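Local coordinates for protein inactive dihydroorotase-like domain (PDB 5NNL) that is an inactive dihydroorotase-like domain, a non-catalytic relative of dihydroorotase with an amidohydrolase-type beta/alpha-barrel, at residues 234-248 with 296-308. Residues are numbered along the deposited sequence; the frame is centred on the assembly and turned at random.
Sequences DVTVGIADALPLLLT and GVWSPFAGKVLKG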
# COMPACT_ATOMS: atom_id res chain seq x y z
N ASP A 234 -7.23 -14.66 -6.52
CA ASP A 234 -7.71 -14.51 -5.16
C ASP A 234 -7.46 -13.08 -4.69
O ASP A 234 -6.37 -12.54 -4.89
CB ASP A 234 -7.05 -15.51 -4.21
CG ASP A 234 -7.99 -15.98 -3.11
OD1 ASP A 234 -9.23 -15.92 -3.31
OD2 ASP A 234 -7.51 -16.39 -2.04
N VAL A 235 -8.48 -12.49 -4.08
CA VAL A 235 -8.49 -11.07 -3.76
C VAL A 235 -7.59 -10.71 -2.59
O VAL A 235 -7.32 -9.52 -2.37
CB VAL A 235 -9.96 -10.66 -3.54
CG1 VAL A 235 -10.14 -9.76 -2.32
CG2 VAL A 235 -10.51 -10.00 -4.78
N THR A 236 -7.08 -11.69 -1.84
CA THR A 236 -6.33 -11.44 -0.62
C THR A 236 -4.86 -11.82 -0.74
O THR A 236 -4.17 -11.95 0.28
CB THR A 236 -6.97 -12.21 0.55
OG1 THR A 236 -6.82 -13.61 0.33
CG2 THR A 236 -8.45 -11.88 0.67
N VAL A 237 -4.35 -12.01 -1.96
CA VAL A 237 -2.95 -12.39 -2.13
C VAL A 237 -2.05 -11.36 -1.48
O VAL A 237 -2.22 -10.14 -1.65
CB VAL A 237 -2.60 -12.55 -3.62
CG1 VAL A 237 -3.15 -13.85 -4.16
CG2 VAL A 237 -3.11 -11.36 -4.44
N GLY A 238 -1.06 -11.84 -0.72
CA GLY A 238 -0.01 -11.01 -0.18
C GLY A 238 -0.32 -10.29 1.11
O GLY A 238 0.58 -9.64 1.66
N ILE A 239 -1.55 -10.38 1.63
CA ILE A 239 -1.90 -9.61 2.81
C ILE A 239 -1.39 -10.28 4.08
O ILE A 239 -0.81 -9.62 4.95
CB ILE A 239 -3.42 -9.36 2.86
CG1 ILE A 239 -3.84 -8.47 1.69
CG2 ILE A 239 -3.82 -8.70 4.19
CD1 ILE A 239 -5.33 -8.29 1.55
N ALA A 240 -1.59 -11.59 4.21
CA ALA A 240 -1.14 -12.31 5.40
C ALA A 240 0.34 -12.65 5.36
O ALA A 240 0.87 -13.11 6.38
CB ALA A 240 -1.97 -13.59 5.57
N ASP A 241 1.01 -12.43 4.23
CA ASP A 241 2.43 -12.75 4.07
C ASP A 241 3.34 -11.61 4.54
O ASP A 241 4.44 -11.86 5.03
CB ASP A 241 2.75 -13.03 2.60
CG ASP A 241 2.45 -14.45 2.20
OD1 ASP A 241 2.06 -15.25 3.07
OD2 ASP A 241 2.62 -14.76 1.00
N ALA A 242 2.89 -10.37 4.36
CA ALA A 242 3.81 -9.24 4.39
C ALA A 242 4.49 -9.11 5.75
O ALA A 242 5.73 -9.10 5.84
CB ALA A 242 3.06 -7.95 4.04
N LEU A 243 3.71 -9.03 6.82
CA LEU A 243 4.30 -8.75 8.12
C LEU A 243 5.19 -9.90 8.58
O LEU A 243 6.30 -9.66 9.07
CB LEU A 243 3.20 -8.45 9.15
CG LEU A 243 3.62 -8.08 10.57
CD1 LEU A 243 4.49 -6.84 10.57
CD2 LEU A 243 2.39 -7.87 11.44
N PRO A 244 4.76 -11.16 8.45
CA PRO A 244 5.66 -12.26 8.84
C PRO A 244 6.98 -12.24 8.10
O PRO A 244 8.03 -12.51 8.71
CB PRO A 244 4.84 -13.52 8.51
CG PRO A 244 3.44 -13.08 8.57
CD PRO A 244 3.41 -11.65 8.13
N LEU A 245 6.97 -11.94 6.79
CA LEU A 245 8.22 -11.78 6.06
C LEU A 245 9.12 -10.75 6.74
O LEU A 245 10.33 -10.97 6.89
CB LEU A 245 7.94 -11.36 4.62
CG LEU A 245 7.43 -12.44 3.66
CD1 LEU A 245 6.89 -11.81 2.38
CD2 LEU A 245 8.54 -13.43 3.33
N LEU A 246 8.53 -9.63 7.18
CA LEU A 246 9.31 -8.61 7.88
C LEU A 246 9.76 -9.10 9.24
O LEU A 246 10.92 -8.90 9.63
CB LEU A 246 8.48 -7.34 8.03
CG LEU A 246 8.08 -6.65 6.73
CD1 LEU A 246 7.00 -5.61 7.00
CD2 LEU A 246 9.29 -6.01 6.08
N LEU A 247 8.87 -9.74 9.99
CA LEU A 247 9.23 -10.21 11.32
C LEU A 247 10.24 -11.35 11.25
O LEU A 247 11.06 -11.50 12.16
CB LEU A 247 7.97 -10.65 12.08
CG LEU A 247 6.94 -9.54 12.27
CD1 LEU A 247 5.73 -10.08 12.99
CD2 LEU A 247 7.52 -8.35 13.02
N THR A 248 10.20 -12.15 10.19
CA THR A 248 11.25 -13.14 9.98
C THR A 248 12.60 -12.47 9.79
O THR A 248 13.62 -12.95 10.29
CB THR A 248 10.90 -14.02 8.77
OG1 THR A 248 9.62 -14.63 8.98
CG2 THR A 248 11.95 -15.10 8.55
N GLY A 296 -5.27 -22.03 1.42
CA GLY A 296 -6.04 -20.82 1.22
C GLY A 296 -5.63 -19.97 0.04
O GLY A 296 -6.00 -20.26 -1.11
N VAL A 297 -4.89 -18.91 0.30
CA VAL A 297 -4.49 -17.97 -0.73
C VAL A 297 -3.14 -18.38 -1.27
O VAL A 297 -2.27 -18.85 -0.51
CB VAL A 297 -4.46 -16.53 -0.16
CG1 VAL A 297 -4.48 -15.51 -1.30
CG2 VAL A 297 -5.61 -16.29 0.81
N TRP A 298 -2.94 -18.21 -2.57
CA TRP A 298 -1.65 -18.51 -3.16
C TRP A 298 -0.58 -17.59 -2.58
O TRP A 298 -0.85 -16.42 -2.28
CB TRP A 298 -1.69 -18.36 -4.68
CG TRP A 298 -0.33 -18.54 -5.30
CD1 TRP A 298 0.27 -19.73 -5.61
CD2 TRP A 298 0.60 -17.51 -5.66
NE1 TRP A 298 1.52 -19.50 -6.15
CE2 TRP A 298 1.75 -18.15 -6.19
CE3 TRP A 298 0.59 -16.12 -5.58
CZ2 TRP A 298 2.85 -17.44 -6.64
CZ3 TRP A 298 1.69 -15.41 -6.04
CH2 TRP A 298 2.81 -16.08 -6.56
N SER A 299 0.63 -18.12 -2.42
CA SER A 299 1.74 -17.34 -1.93
C SER A 299 3.01 -17.88 -2.57
O SER A 299 3.16 -19.11 -2.69
CB SER A 299 1.86 -17.42 -0.40
OG SER A 299 3.08 -16.85 0.04
N PRO A 300 3.94 -17.01 -2.99
CA PRO A 300 5.24 -17.51 -3.46
C PRO A 300 6.06 -18.18 -2.37
O PRO A 300 7.10 -18.77 -2.68
CB PRO A 300 5.94 -16.25 -3.98
CG PRO A 300 5.28 -15.12 -3.25
CD PRO A 300 3.86 -15.54 -3.05
N PHE A 301 5.62 -18.11 -1.12
CA PHE A 301 6.30 -18.74 -0.00
C PHE A 301 5.52 -19.92 0.58
O PHE A 301 5.84 -20.38 1.67
CB PHE A 301 6.58 -17.71 1.09
CG PHE A 301 7.38 -16.53 0.63
CD1 PHE A 301 8.75 -16.61 0.53
CD2 PHE A 301 6.75 -15.34 0.29
CE1 PHE A 301 9.49 -15.53 0.10
CE2 PHE A 301 7.49 -14.26 -0.14
CZ PHE A 301 8.86 -14.35 -0.24
N ALA A 302 4.50 -20.39 -0.13
CA ALA A 302 3.71 -21.52 0.35
C ALA A 302 4.61 -22.68 0.73
O ALA A 302 5.56 -23.01 0.01
CB ALA A 302 2.70 -21.96 -0.71
N GLY A 303 4.33 -23.30 1.88
CA GLY A 303 5.15 -24.37 2.39
C GLY A 303 6.43 -23.92 3.08
O GLY A 303 7.05 -24.73 3.78
N LYS A 304 6.84 -22.67 2.90
CA LYS A 304 7.96 -22.14 3.66
C LYS A 304 7.51 -21.79 5.07
O LYS A 304 6.32 -21.57 5.33
CB LYS A 304 8.56 -20.90 2.98
CG LYS A 304 9.11 -21.16 1.59
CD LYS A 304 10.36 -22.02 1.63
CE LYS A 304 10.74 -22.53 0.25
NZ LYS A 304 11.51 -23.82 0.32
N VAL A 305 8.47 -21.74 5.98
CA VAL A 305 8.21 -21.49 7.40
C VAL A 305 8.69 -20.09 7.73
O VAL A 305 9.87 -19.77 7.56
CB VAL A 305 8.89 -22.54 8.28
CG1 VAL A 305 8.71 -22.20 9.75
CG2 VAL A 305 8.32 -23.92 7.99
N LEU A 306 7.78 -19.26 8.23
CA LEU A 306 8.09 -17.91 8.67
C LEU A 306 7.84 -17.80 10.16
O LEU A 306 7.33 -18.72 10.81
CB LEU A 306 7.26 -16.88 7.90
CG LEU A 306 7.38 -16.94 6.37
CD1 LEU A 306 6.37 -16.00 5.72
CD2 LEU A 306 8.79 -16.61 5.92
N LYS A 307 8.22 -16.65 10.73
CA LYS A 307 7.95 -16.34 12.12
C LYS A 307 7.10 -15.09 12.23
O LYS A 307 7.19 -14.18 11.40
CB LYS A 307 9.26 -16.16 12.91
CG LYS A 307 10.15 -17.39 12.87
CD LYS A 307 10.87 -17.63 14.18
CE LYS A 307 11.71 -18.89 14.11
NZ LYS A 307 12.27 -19.31 15.43
N GLY A 308 6.26 -15.06 13.26
CA GLY A 308 5.38 -13.92 13.48
C GLY A 308 3.92 -14.28 13.32
O GLY A 308 3.37 -14.18 12.21
O HOH W 1 -0.27 -14.26 -0.67
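An ST turn beginning at Ser299 holds a hydroxyl against the carboxylate of Asp241, on the segment that leads into the helix of Pro244 and Leu245. With OG anti to the backbone N (chi1 170°), Ser299 accepts the amide of Phe301 (N to OG, 3.1 Å) and donates to Asp241 OD2; the modelled separation there is so short that its exact length is doubtful. The same carboxylate oxygen also bonds Tyr182 OH. A water bridges the two segments nearby, taking the Gly238 N-H and donating to Trp298 O (2.8 Å), with a weak further link to Asp241 OD2.

Beyond the turn, Leu245 reaches across from the helix and lays CD2 over one face of the Phe301 ring, 3.8 Å from its centroid, a CH-pi contact; Leu245 CD1 sits against Phe301 CE2. Phe185 of helix 181-185 touches both side chains. Leu306 CD1 packs on Pro244 CB and Leu245 CD2, while its CD2 lies by Leu245 CD2 and Thr248 OG1.

In this dihydroorotase-like barrel, helix residues 242-248 run at 86° to residues 305-308 of a later antiparallel strand. Thr248 OG1 ties the two together: it accepts Lys307 N almost straight on (3.0 Å, 177°) and donates to Pro244 O (2.7 Å), which the Thr248 amide also grips. Gly308, with no side chain, lies with CA 3.9 Å from Leu247 CD1.

At the other end, Val297 sets CG1 and CG2 against Asp234 OD2 and Thr236 OG1, and CG1 alone against Val237 CG1 (3.6 Å), while Asp234 OD1 makes a salt bridge to Arg29 of helix 26-37.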